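Long-range contacts in erythromycin C-12 hydroxylase (Saccharopolyspora erythraea, PDB 2JJN), which hydroxylates the macrolactone ring of erythromycin D at C-12, using a heme b iron, NADPH and molecular oxygen, to give erythromycin C: residues Asp164-Leu169 and Arg387-Ile392; Glu131-Val136 and Leu399-Gly404; Thr66-Ser71 and Thr295-Glu300. The protein carries 2 engineered substitutions. All coordinates share one frame; numbering follows the deposited sequence. Where two conformers were deposited one is given.

Contact 1 (Asp164-Leu169 and Arg387-Ile392). With SO4 (sulfate ion), chain C.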
loop_
_atom_site.group_PDB
_atom_site.type_symbol
_atom_site.label_atom_id
_atom_site.label_comp_id
_atom_site.label_asym_id
_atom_site.label_seq_id
_atom_site.Cartn_x
_atom_site.Cartn_y
_atom_site.Cartn_z
ATOM N N ASP A 164 -8.997 -0.292 -13.582
ATOM C CA ASP A 164 -8.823 0.344 -12.294
ATOM C C ASP A 164 -8.678 -0.687 -11.187
ATOM O O ASP A 164 -9.492 -1.625 -11.064
ATOM C CB ASP A 164 -10.009 1.283 -12.010
ATOM C CG ASP A 164 -9.911 1.980 -10.657
ATOM O OD1 ASP A 164 -10.886 2.664 -10.283
ATOM O OD2 ASP A 164 -8.877 1.848 -9.961
ATOM N N TRP A 165 -7.636 -0.497 -10.378
ATOM C CA TRP A 165 -7.422 -1.309 -9.191
ATOM C C TRP A 165 -8.591 -1.180 -8.219
ATOM O O TRP A 165 -8.882 -2.123 -7.509
ATOM C CB TRP A 165 -6.080 -0.975 -8.510
ATOM C CG TRP A 165 -5.916 0.460 -8.096
ATOM C CD1 TRP A 165 -5.226 1.432 -8.769
ATOM C CD2 TRP A 165 -6.433 1.083 -6.908
ATOM N NE1 TRP A 165 -5.283 2.621 -8.074
ATOM C CE2 TRP A 165 -6.016 2.437 -6.931
ATOM C CE3 TRP A 165 -7.196 0.628 -5.821
ATOM C CZ2 TRP A 165 -6.356 3.346 -5.923
ATOM C CZ3 TRP A 165 -7.533 1.534 -4.816
ATOM C CH2 TRP A 165 -7.100 2.877 -4.874
ATOM N N SER A 166 -9.236 -0.012 -8.166
ATOM C CA SER A 166 -10.333 0.213 -7.223
ATOM C C SER A 166 -11.506 -0.697 -7.561
ATOM O O SER A 166 -12.179 -1.215 -6.666
ATOM C CB SER A 166 -10.771 1.687 -7.198
ATOM O OG SER A 166 -9.693 2.513 -6.774
ATOM N N GLY A 167 -11.727 -0.918 -8.857
ATOM C CA GLY A 167 -12.796 -1.809 -9.282
ATOM C C GLY A 167 -12.497 -3.258 -8.948
ATOM O O GLY A 167 -13.368 -3.980 -8.456
ATOM N N ALA A 168 -11.270 -3.686 -9.244
ATOM C CA ALA A 168 -10.849 -5.074 -9.000
ATOM C C ALA A 168 -10.989 -5.409 -7.508
ATOM O O ALA A 168 -11.454 -6.496 -7.131
ATOM C CB ALA A 168 -9.397 -5.258 -9.441
ATOM N N LEU A 169 -10.588 -4.457 -6.657
ATOM C CA LEU A 169 -10.625 -4.674 -5.215
ATOM C C LEU A 169 -12.053 -4.809 -4.732
ATOM O O LEU A 169 -12.306 -5.432 -3.701
ATOM C CB LEU A 169 -9.922 -3.514 -4.466
ATOM C CG LEU A 169 -8.419 -3.305 -4.667
ATOM C CD1 LEU A 169 -7.854 -2.263 -3.696
ATOM C CD2 LEU A 169 -7.635 -4.613 -4.527
ATOM N N ARG A 387 -18.181 4.938 1.220
ATOM C CA ARG A 387 -18.081 3.622 0.651
ATOM C C ARG A 387 -16.680 3.073 0.951
ATOM O O ARG A 387 -15.727 3.383 0.268
ATOM C CB ARG A 387 -18.289 3.663 -0.856
ATOM C CG ARG A 387 -19.738 3.506 -1.320
ATOM C CD ARG A 387 -20.333 4.803 -1.825
ATOM N NE ARG A 387 -19.559 5.418 -2.905
ATOM C CZ ARG A 387 -20.074 6.236 -3.818
ATOM N NH1 ARG A 387 -21.372 6.529 -3.800
ATOM N NH2 ARG A 387 -19.297 6.756 -4.757
ATOM N N HIS A 388 -16.593 2.259 1.987
ATOM C CA HIS A 388 -15.319 1.632 2.371
ATOM C C HIS A 388 -15.011 0.460 1.480
ATOM O O HIS A 388 -15.940 -0.250 1.007
ATOM C CB HIS A 388 -15.418 1.117 3.807
ATOM C CG HIS A 388 -15.397 2.187 4.830
ATOM N ND1 HIS A 388 -14.404 2.277 5.780
ATOM C CD2 HIS A 388 -16.239 3.221 5.061
ATOM C CE1 HIS A 388 -14.650 3.304 6.571
ATOM N NE2 HIS A 388 -15.753 3.898 6.153
ATOM N N PHE A 389 -13.720 0.238 1.214
ATOM C CA PHE A 389 -13.315 -1.055 0.657
ATOM C C PHE A 389 -13.703 -2.155 1.658
ATOM O O PHE A 389 -13.583 -1.996 2.893
ATOM C CB PHE A 389 -11.808 -1.085 0.390
ATOM C CG PHE A 389 -11.393 -0.224 -0.758
ATOM C CD1 PHE A 389 -11.594 -0.636 -2.068
ATOM C CD2 PHE A 389 -10.841 1.029 -0.554
ATOM C CE1 PHE A 389 -11.224 0.168 -3.118
ATOM C CE2 PHE A 389 -10.457 1.856 -1.628
ATOM C CZ PHE A 389 -10.699 1.413 -2.933
ATOM N N GLU A 390 -14.224 -3.264 1.151
ATOM C CA GLU A 390 -14.604 -4.342 2.036
ATOM C C GLU A 390 -13.507 -5.380 2.175
ATOM O O GLU A 390 -13.532 -6.208 3.086
ATOM C CB GLU A 390 -15.841 -5.052 1.498
ATOM C CG GLU A 390 -16.941 -4.103 1.057
ATOM C CD GLU A 390 -18.326 -4.566 1.449
ATOM O OE1 GLU A 390 -18.585 -5.794 1.452
ATOM O OE2 GLU A 390 -19.155 -3.689 1.759
ATOM N N GLN A 391 -12.546 -5.346 1.265
ATOM C CA GLN A 391 -11.442 -6.292 1.330
ATOM C C GLN A 391 -10.112 -5.676 0.977
ATOM O O GLN A 391 -10.025 -4.628 0.290
ATOM C CB GLN A 391 -11.724 -7.525 0.463
ATOM C CG GLN A 391 -12.741 -7.267 -0.616
ATOM C CD GLN A 391 -12.840 -8.388 -1.628
ATOM O OE1 GLN A 391 -13.151 -9.544 -1.289
ATOM N NE2 GLN A 391 -12.562 -8.052 -2.883
ATOM N N ILE A 392 -9.077 -6.374 1.443
ATOM C CA ILE A 392 -7.694 -6.141 1.044
ATOM C C ILE A 392 -7.086 -4.873 1.664
ATOM O O ILE A 392 -6.115 -4.985 2.439
ATOM C CB ILE A 392 -7.502 -6.151 -0.489
ATOM C CG1 ILE A 392 -8.015 -7.485 -1.078
ATOM C CG2 ILE A 392 -6.033 -5.876 -0.854
ATOM C CD1 ILE A 392 -7.528 -8.724 -0.403
HETATM S S SO4 C . -18.273 6.559 7.582
HETATM O O1 SO4 C . -19.084 7.435 6.754
HETATM O O2 SO4 C . -17.952 5.379 6.812
HETATM O O3 SO4 C . -19.009 6.178 8.784
HETATM O O4 SO4 C . -17.053 7.234 8.040
HETATM O O HOH W 1 -13.121 -4.002 -1.472
#

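Contact 2 (Glu131-Val136 and Leu399-Gly404)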
loop_
_atom_site.group_PDB
_atom_site.type_symbol
_atom_site.label_atom_id
_atom_site.label_comp_id
_atom_site.label_asym_id
_atom_site.label_seq_id
_atom_site.Cartn_x
_atom_site.Cartn_y
_atom_site.Cartn_z
ATOM N N GLU A 131 -14.767 24.001 -3.853
ATOM C CA GLU A 131 -14.816 23.799 -2.427
ATOM C C GLU A 131 -15.580 22.543 -1.995
ATOM O O GLU A 131 -15.562 22.184 -0.807
ATOM C CB GLU A 131 -15.401 25.035 -1.760
ATOM C CG GLU A 131 -14.552 26.270 -1.981
ATOM C CD GLU A 131 -15.047 27.464 -1.200
ATOM O OE1 GLU A 131 -16.277 27.569 -0.990
ATOM O OE2 GLU A 131 -14.207 28.311 -0.823
ATOM N N SER A 132 -16.263 21.882 -2.927
ATOM C CA SER A 132 -16.939 20.611 -2.657
ATOM C C SER A 132 -16.552 19.644 -3.753
ATOM O O SER A 132 -16.826 19.889 -4.934
ATOM C CB SER A 132 -18.459 20.846 -2.696
ATOM O OG SER A 132 -19.164 19.623 -2.696
ATOM N N PHE A 133 -15.841 18.565 -3.394
ATOM C CA PHE A 133 -15.283 17.676 -4.414
ATOM C C PHE A 133 -14.884 16.367 -3.758
ATOM O O PHE A 133 -14.833 16.284 -2.534
ATOM C CB PHE A 133 -14.070 18.311 -5.116
ATOM C CG PHE A 133 -12.929 18.670 -4.187
ATOM C CD1 PHE A 133 -11.887 17.746 -3.969
ATOM C CD2 PHE A 133 -12.846 19.934 -3.594
ATOM C CE1 PHE A 133 -10.775 18.070 -3.177
ATOM C CE2 PHE A 133 -11.769 20.276 -2.758
ATOM C CZ PHE A 133 -10.733 19.328 -2.512
ATOM N N ASP A 134 -14.637 15.360 -4.601
ATOM C CA ASP A 134 -14.197 14.071 -4.114
ATOM C C ASP A 134 -12.673 14.117 -4.047
ATOM O O ASP A 134 -12.040 14.264 -5.090
ATOM C CB ASP A 134 -14.654 12.955 -5.052
ATOM C CG ASP A 134 -14.038 11.636 -4.720
ATOM O OD1 ASP A 134 -13.958 10.773 -5.636
ATOM O OD2 ASP A 134 -13.588 11.423 -3.586
ATOM N N LEU A 135 -12.084 14.023 -2.848
ATOM C CA LEU A 135 -10.636 14.031 -2.757
ATOM C C LEU A 135 -9.992 12.917 -3.577
ATOM O O LEU A 135 -8.902 13.076 -4.103
ATOM C CB LEU A 135 -10.217 13.872 -1.281
ATOM C CG LEU A 135 -8.716 13.942 -1.015
ATOM C CD1 LEU A 135 -8.275 15.334 -1.277
ATOM C CD2 LEU A 135 -8.411 13.496 0.391
ATOM N N VAL A 136 -10.670 11.766 -3.681
ATOM C CA VAL A 136 -10.068 10.647 -4.395
ATOM C C VAL A 136 -10.047 10.927 -5.919
ATOM O O VAL A 136 -9.010 10.878 -6.563
ATOM C CB VAL A 136 -10.809 9.325 -4.078
ATOM C CG1 VAL A 136 -10.230 8.174 -4.919
ATOM C CG2 VAL A 136 -10.716 8.995 -2.611
ATOM N N LEU A 399 -13.937 9.961 -1.235
ATOM C CA LEU A 399 -13.929 10.755 -0.011
ATOM C C LEU A 399 -14.410 12.171 -0.368
ATOM O O LEU A 399 -13.632 13.084 -0.618
ATOM C CB LEU A 399 -12.484 10.818 0.579
ATOM C CG LEU A 399 -12.542 11.338 2.024
ATOM C CD1 LEU A 399 -13.037 10.248 3.006
ATOM C CD2 LEU A 399 -11.158 11.882 2.499
ATOM N N PRO A 400 -15.731 12.355 -0.417
ATOM C CA PRO A 400 -16.256 13.688 -0.629
ATOM C C PRO A 400 -15.807 14.563 0.506
ATOM O O PRO A 400 -15.905 14.182 1.689
ATOM C CB PRO A 400 -17.785 13.470 -0.575
ATOM C CG PRO A 400 -17.974 11.986 -0.793
ATOM C CD PRO A 400 -16.760 11.315 -0.244
ATOM N N VAL A 401 -15.273 15.719 0.156
ATOM C CA VAL A 401 -14.844 16.662 1.192
ATOM C C VAL A 401 -15.422 18.041 0.938
ATOM O O VAL A 401 -15.862 18.386 -0.171
ATOM C CB VAL A 401 -13.283 16.767 1.230
ATOM C CG1 VAL A 401 -12.682 15.429 1.715
ATOM C CG2 VAL A 401 -12.750 17.136 -0.195
ATOM N N LEU A 402 -15.382 18.841 2.003
ATOM C CA LEU A 402 -15.817 20.233 1.930
ATOM C C LEU A 402 -14.696 21.093 2.473
ATOM O O LEU A 402 -14.166 20.828 3.570
ATOM C CB LEU A 402 -17.079 20.437 2.770
ATOM C CG LEU A 402 -18.333 19.685 2.333
ATOM C CD1 LEU A 402 -19.389 19.656 3.442
ATOM C CD2 LEU A 402 -18.892 20.269 1.058
ATOM N N ALA A 403 -14.332 22.118 1.698
ATOM C CA ALA A 403 -13.427 23.167 2.143
ATOM C C ALA A 403 -14.258 24.351 2.631
ATOM O O ALA A 403 -14.953 25.008 1.816
ATOM C CB ALA A 403 -12.556 23.615 0.966
ATOM N N GLY A 404 -14.193 24.648 3.904
ATOM C CA GLY A 404 -14.856 25.858 4.390
ATOM C C GLY A 404 -14.154 27.155 3.992
ATOM O O GLY A 404 -14.764 28.245 4.088
HETATM O O HOH W 2 -17.076 26.539 1.476
HETATM O O HOH W 3 -18.265 17.323 -1.307
#

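Contact 3 (Thr66-Ser71 and Thr295-Glu300)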
loop_
_atom_site.group_PDB
_atom_site.type_symbol
_atom_site.label_atom_id
_atom_site.label_comp_id
_atom_site.label_asym_id
_atom_site.label_seq_id
_atom_site.Cartn_x
_atom_site.Cartn_y
_atom_site.Cartn_z
ATOM N N THR A 66 11.840 -15.877 6.411
ATOM C CA THR A 66 11.491 -16.148 5.024
ATOM C C THR A 66 11.596 -17.642 4.676
ATOM O O THR A 66 10.892 -18.140 3.759
ATOM C CB THR A 66 12.353 -15.327 4.031
ATOM O OG1 THR A 66 13.723 -15.664 4.222
ATOM C CG2 THR A 66 12.094 -13.813 4.196
ATOM N N ALA A 67 12.480 -18.368 5.380
ATOM C CA ALA A 67 12.651 -19.786 5.122
ATOM C C ALA A 67 11.420 -20.590 5.499
ATOM O O ALA A 67 10.995 -21.475 4.755
ATOM C CB ALA A 67 13.871 -20.314 5.900
ATOM N N THR A 68 10.813 -20.223 6.631
ATOM C CA THR A 68 9.585 -20.887 7.073
ATOM C C THR A 68 8.334 -20.317 6.413
ATOM O O THR A 68 7.414 -21.045 6.065
ATOM C CB THR A 68 9.395 -20.720 8.590
ATOM O OG1 THR A 68 10.583 -21.162 9.258
ATOM C CG2 THR A 68 8.150 -21.498 9.130
ATOM N N PHE A 69 8.300 -18.986 6.296
ATOM C CA PHE A 69 7.135 -18.295 5.810
ATOM C C PHE A 69 7.439 -17.670 4.462
ATOM O O PHE A 69 7.908 -16.548 4.375
ATOM C CB PHE A 69 6.675 -17.231 6.828
ATOM C CG PHE A 69 6.284 -17.838 8.155
ATOM C CD1 PHE A 69 7.187 -17.781 9.202
ATOM C CD2 PHE A 69 5.041 -18.466 8.324
ATOM C CE1 PHE A 69 6.870 -18.356 10.478
ATOM C CE2 PHE A 69 4.686 -19.060 9.606
ATOM C CZ PHE A 69 5.604 -18.970 10.662
ATOM N N SER A 70 7.148 -18.448 3.437
ATOM C CA SER A 70 7.422 -18.041 2.050
ATOM C C SER A 70 6.503 -16.935 1.556
ATOM O O SER A 70 5.345 -16.848 1.983
ATOM C CB SER A 70 7.326 -19.282 1.150
ATOM O OG SER A 70 7.323 -18.867 -0.229
ATOM N N SER A 71 7.015 -16.077 0.650
ATOM C CA SER A 71 6.206 -15.066 0.037
ATOM C C SER A 71 5.586 -15.520 -1.257
ATOM O O SER A 71 4.882 -14.749 -1.891
ATOM C CB SER A 71 7.018 -13.786 -0.217
ATOM O OG SER A 71 7.247 -13.131 1.003
ATOM N N THR A 295 3.443 -21.368 4.671
ATOM C CA THR A 295 4.445 -22.128 5.420
ATOM C C THR A 295 5.117 -23.166 4.514
ATOM O O THR A 295 4.461 -23.833 3.698
ATOM C CB THR A 295 3.820 -22.875 6.609
ATOM O OG1 THR A 295 2.747 -23.681 6.142
ATOM C CG2 THR A 295 3.246 -21.860 7.604
ATOM N N THR A 296 6.413 -23.297 4.694
ATOM C CA THR A 296 7.178 -24.285 3.899
ATOM C C THR A 296 7.373 -25.598 4.656
ATOM O O THR A 296 7.906 -26.559 4.098
ATOM C CB THR A 296 8.562 -23.745 3.531
ATOM O OG1 THR A 296 9.343 -23.485 4.708
ATOM C CG2 THR A 296 8.362 -22.436 2.757
ATOM N N LYS A 297 6.992 -25.582 5.924
ATOM C CA LYS A 297 7.163 -26.702 6.847
ATOM C C LYS A 297 6.289 -26.487 8.058
ATOM O O LYS A 297 5.828 -25.380 8.310
ATOM C CB LYS A 297 8.626 -26.812 7.296
ATOM C CG LYS A 297 9.185 -25.530 7.924
ATOM C CD LYS A 297 10.658 -25.685 8.224
ATOM C CE LYS A 297 11.131 -24.588 9.144
ATOM N NZ LYS A 297 12.347 -25.040 9.927
ATOM N N ALA A 298 6.118 -27.556 8.859
ATOM C CA ALA A 298 5.438 -27.406 10.131
ATOM C C ALA A 298 6.150 -26.389 10.993
ATOM O O ALA A 298 7.382 -26.427 11.108
ATOM C CB ALA A 298 5.345 -28.767 10.849
ATOM N N THR A 299 5.400 -25.484 11.647
ATOM C CA THR A 299 6.016 -24.469 12.493
ATOM C C THR A 299 5.040 -24.079 13.594
ATOM O O THR A 299 3.920 -24.586 13.614
ATOM C CB THR A 299 6.421 -23.281 11.621
ATOM O OG1 THR A 299 7.211 -22.368 12.383
ATOM C CG2 THR A 299 5.168 -22.586 11.070
ATOM N N GLU A 300 5.502 -23.311 14.562
ATOM C CA GLU A 300 4.634 -22.826 15.621
ATOM C C GLU A 300 4.793 -21.331 15.775
ATOM O O GLU A 300 5.910 -20.796 15.632
ATOM C CB GLU A 300 4.941 -23.549 16.933
ATOM C CG GLU A 300 5.036 -25.091 16.909
ATOM C CD GLU A 300 6.375 -25.654 16.356
ATOM O OE1 GLU A 300 7.468 -25.270 16.841
ATOM O OE2 GLU A 300 6.342 -26.501 15.432
HETATM O O HOH W 4 9.789 -22.863 11.764
#

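Contact 1 (Asp164-Leu169 and Arg387-Ile392)
Phe389 reaches the start of helix 165-171 with its ring, and the loop that carries it, between strands 378-379 and 400-402 of the cytochrome P450 fold, runs past that helix. Whereas the preceding His388 donates from NE2 to O2 of a sulfate ion 2.7 Å away, probably from the crystallisation liquor, the buried Phe389 ring sets CZ 3.7 Å from Trp165 CZ3, the two side chains crossing at about a right angle. Trp165 meets it with chi1 at 58°, which holds CG between the backbone N and the carbonyl carbon. Phe389 CD1 lies 4.1 Å from Leu169 CB, and Ser166 O sits at the edge of the same ring, in its plane. Trp165 is packed in turn against His243, edge-to-face, and Phe141. Gln391 supplies the polar link: NE2 donates to Leu169 O (2.8 Å, 165°), which lies almost in the amide plane although the donor stands above the carbonyl plane. That amide also bonds Ile172 O and Met174 N, which fixes its rotation, and a water joins Leu169 O to Gln391 N. Ile392, whose side chain is about 6 Å from that of the substrate-binding Gln292, brings CG2 to 4.2 Å from Leu169 CD2.

Contact 2 (Glu131-Val136 and Leu399-Gly404)
With chi1 at 59°, Phe133 holds CG between its backbone N and carbonyl carbon; a chi1 of -67° sets Val401 CG1 beside the backbone N and leaves CG2 over one face of the Phe133 ring, toward its rim. The CG2 methyl stands 3.8 Å from the ring centroid, a CH-pi contact across an antiparallel pair in the three-stranded sheet of this P450, where strand 400-402 runs between 132-134 and 378-379. Phe133 and Val401 form the hydrogen-bonded pair: Val401 N donates to Phe133 O (2.8 Å) and Phe133 N to Val401 O (3.2 Å). Beyond the strand, Ala403 N bonds Glu131 O in the carbonyl plane. On the other face of the sheet Leu402 CD2 touches Ser132, whose OG shares a water with Val401 O. Leu135 and Leu399 run side by side and meet through their CD2 methyls at 3.8 Å, packed on Val254 of helix 228-259, while Leu135 N donates to Leu399 O. At the turn into helix 135-140, N-cap Asp134 ties helix to strand. Its OD1 takes His398 ND1 and Asp137 N, and OD2 is gripped from opposite faces of the carboxylate plane by Val136 N at 2.9 Å and Leu399 N at 2.8 Å.

Contact 3 (Thr66-Ser71 and Thr295-Glu300)
At the margin of the mixed five-stranded sheet of the P450 fold, edge strand 69-70 lies antiparallel to the end of strand 290-295, and Phe69 and Thr295 form a non-hydrogen-bonded pair. The backbone is joined just ahead of that pair, where Thr296 N donates to Thr68 O (2.8 Å, 152°); the same oxygen receives a CA-H...O contact from Thr295 CA at 3.2 Å. Thr296 adds a second anchor through its side chain. A chi1 of 62° places OG1 between the backbone N and the carbonyl carbon, from where it donates to a lone pair of Ala67 O at 2.6 Å, in the carbonyl plane, while CG2 rests on Ser70 CB. The Phe69 ring reaches two threonine methyls, with CE2 3.7 Å from Thr295 CG2 and CZ 3.7 Å from Thr299 CG2, both approached obliquely. Thr68 CG2 lies over one face of this ring, toward its rim, and also packs against Thr299. Ser70 OG is bound to Asp91, and the side chain of Phe69 touches that of Arg293, so the edge strand packs beside a strand that carries a heme-binding residue. The exposed Lys297 crosses Thr68 at about a right angle, its CE 3.5 Å from Thr68 OG1. Thr68 OG1 bonds Asp65 OD2 and also accepts from a water at 3.1 Å, which lies 2.7 Å from Thr299 OG1.

How the contacts relate
The first segments come in the order 66-71, 131-136 and 164-169, and their partners follow as 295-300, 387-392 and 399-404. Contact 1 is nested in the loop closed by contact 2, whereas contact 3 interlaces with both. Contacts 1 and 2 are neighbours, centres about 20 Å and nearest atoms about 6 Å apart; both pack against helix 228-259, and the loop of contact 1 leads into the strand of contact 2. Contact 3 lies at the edge of the five-stranded sheet, not the three-stranded sheet of contact 2, their centres about 45 Å apart on opposite sides of the chain's centre. Contact 1 approaches the substrate site and contact 3 a heme-binding arginine, while contact 2 is packing away from either.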